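Local coordinates for protein 1-deoxy-D-xylulose 5-phosphate reductoisomerase (Moraxella catarrhalis, PDB 4ZQG) that catalyses the NADPH-dependent rearrangement and reduction of 1-deoxy-D-xylulose 5-phosphate to 2-C-methyl-D-erythritol 4-phosphate in the MEP pathway of isoprenoid synthesis, at residues S155-I160 / G233-E238. Numbering follows the deposited sequence.
With MG (magnesium ion), chain D; FOM (3-[formyl(hydroxy)amino]propylphosphonic acid), chain E.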
# COMPACT_ATOMS: atom_id res chain seq x y z
N SER A 155 14.51 2.06 3.00
CA SER A 155 13.11 2.03 3.43
C SER A 155 12.13 2.52 2.36
O SER A 155 11.23 1.78 1.92
CB SER A 155 12.92 2.89 4.68
OG SER A 155 11.75 2.52 5.39
N GLU A 156 12.36 3.74 1.90
CA GLU A 156 11.53 4.35 0.88
C GLU A 156 11.48 3.50 -0.37
O GLU A 156 10.40 3.25 -0.90
CB GLU A 156 12.00 5.75 0.56
CG GLU A 156 12.05 6.68 1.78
CD GLU A 156 13.28 6.49 2.64
OE1 GLU A 156 13.44 7.20 3.65
OE2 GLU A 156 14.08 5.62 2.26
N HIS A 157 12.61 3.00 -0.82
CA HIS A 157 12.64 2.23 -2.04
C HIS A 157 12.03 0.87 -1.84
O HIS A 157 11.43 0.30 -2.77
CB HIS A 157 14.06 2.12 -2.55
CG HIS A 157 14.67 3.45 -2.77
ND1 HIS A 157 15.10 4.23 -1.72
CD2 HIS A 157 14.79 4.20 -3.88
CE1 HIS A 157 15.52 5.39 -2.19
NE2 HIS A 157 15.34 5.40 -3.49
N ASN A 158 12.19 0.32 -0.63
CA ASN A 158 11.62 -0.95 -0.35
C ASN A 158 10.11 -0.79 -0.33
O ASN A 158 9.40 -1.60 -0.96
CB ASN A 158 12.12 -1.54 0.96
CG ASN A 158 11.53 -2.91 1.21
OD1 ASN A 158 10.51 -3.04 1.89
ND2 ASN A 158 12.14 -3.92 0.60
N ALA A 159 9.62 0.28 0.32
CA ALA A 159 8.17 0.62 0.30
C ALA A 159 7.61 0.69 -1.10
O ALA A 159 6.71 -0.05 -1.46
CB ALA A 159 7.92 1.92 0.99
N ILE A 160 8.19 1.56 -1.92
CA ILE A 160 7.79 1.67 -3.31
C ILE A 160 7.80 0.31 -3.99
O ILE A 160 6.88 -0.05 -4.70
CB ILE A 160 8.71 2.66 -4.06
CG1 ILE A 160 8.39 4.09 -3.64
CG2 ILE A 160 8.53 2.53 -5.55
CD1 ILE A 160 9.46 5.05 -4.04
N GLY A 233 17.53 13.73 -1.41
CA GLY A 233 18.16 14.06 -2.69
C GLY A 233 18.72 12.83 -3.33
O GLY A 233 18.51 12.56 -4.49
N LEU A 234 19.45 12.09 -2.54
CA LEU A 234 20.19 10.93 -3.04
C LEU A 234 19.20 9.84 -3.34
O LEU A 234 19.36 9.07 -4.28
CB LEU A 234 21.19 10.45 -1.98
CG LEU A 234 22.34 11.42 -1.67
CD1 LEU A 234 23.14 10.85 -0.53
CD2 LEU A 234 23.26 11.64 -2.86
N GLU A 235 18.21 9.75 -2.46
CA GLU A 235 17.16 8.77 -2.60
C GLU A 235 16.36 9.03 -3.88
O GLU A 235 15.96 8.09 -4.58
CB GLU A 235 16.29 8.76 -1.36
CG GLU A 235 16.97 7.96 -0.26
CD GLU A 235 16.23 7.97 1.02
OE1 GLU A 235 15.16 8.59 1.11
OE2 GLU A 235 16.76 7.37 1.93
N LEU A 236 16.22 10.31 -4.19
CA LEU A 236 15.60 10.72 -5.44
C LEU A 236 16.37 10.16 -6.64
O LEU A 236 15.76 9.55 -7.56
CB LEU A 236 15.43 12.25 -5.47
CG LEU A 236 15.13 12.91 -6.79
CD1 LEU A 236 13.83 12.32 -7.30
CD2 LEU A 236 14.97 14.40 -6.61
N ILE A 237 17.69 10.29 -6.65
CA ILE A 237 18.46 9.76 -7.74
C ILE A 237 18.46 8.25 -7.75
O ILE A 237 18.33 7.63 -8.81
CB ILE A 237 19.87 10.33 -7.73
CG1 ILE A 237 19.81 11.83 -7.98
CG2 ILE A 237 20.74 9.64 -8.77
CD1 ILE A 237 20.89 12.59 -7.25
N GLU A 238 18.59 7.63 -6.57
CA GLU A 238 18.46 6.16 -6.41
C GLU A 238 17.17 5.66 -7.03
O GLU A 238 17.19 4.68 -7.80
CB GLU A 238 18.53 5.73 -4.92
CG GLU A 238 18.49 4.20 -4.63
CD GLU A 238 18.63 3.79 -3.13
OE1 GLU A 238 19.27 2.74 -2.82
OE2 GLU A 238 18.07 4.50 -2.23
MG MG D . 16.01 5.80 3.20
O2 FOM E . 16.93 6.74 4.88
N1 FOM E . 16.24 6.25 5.97
C1 FOM E . 15.62 5.15 5.92
O1 FOM E . 15.59 4.49 4.90
C2 FOM E . 16.24 7.14 7.13
C3 FOM E . 15.51 8.34 6.52
C4 FOM E . 15.53 9.53 7.43
PA1 FOM E . 14.77 10.83 6.48
OP1 FOM E . 13.26 10.41 6.25
OP2 FOM E . 15.34 10.85 5.13
OP3 FOM E . 14.87 12.32 7.14
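Glu235 meets Glu156 through a shared magnesium ion: Glu235 OE2 and Glu156 OE2 each bind the metal at 2.1 Å. Asp154 supplies the third protein ligand, and O1 and O2 of fosmidomycin chelate the ion, as expected of its hydroxamate group in the reductoisomerase active site. The two glutamate chains cross at about a right angle; that of Glu235 runs extended beyond CG, whereas Glu156 bends at chi2 to turn its carboxylate onto the ion. Their OE2 atoms lie 3.2 Å apart, a closeness the cation should offset, helped by Lys232, which forms salt bridges to OE1 of both. From the N-terminal end of helix 155-162, Ser155 N donates to fosmidomycin O1 (3.3 Å).

The backbone of Glu235 serves too: His157 NE2 donates to Glu235 O at 3.0 Å, with an N-H...O angle of 155° and the oxygen close to the imidazole plane. This bond helps set the ring's rotation and leaves one face to Glu238. Glu238 reaches across that face because its chi1 of -177° swings CG away from the backbone N, placing CG 3.9 Å from the ring centroid in a CH-pi contact.

The axes of 155-160 and 233-238 approach to 10.5 Å, their N-to-C directions 37° apart, bridged by these buried side chains. Beyond them, Ile160 and Glu156 pack on strands 182-189 and 260-266, while Leu234 and Ile237 pack on helix 333-351.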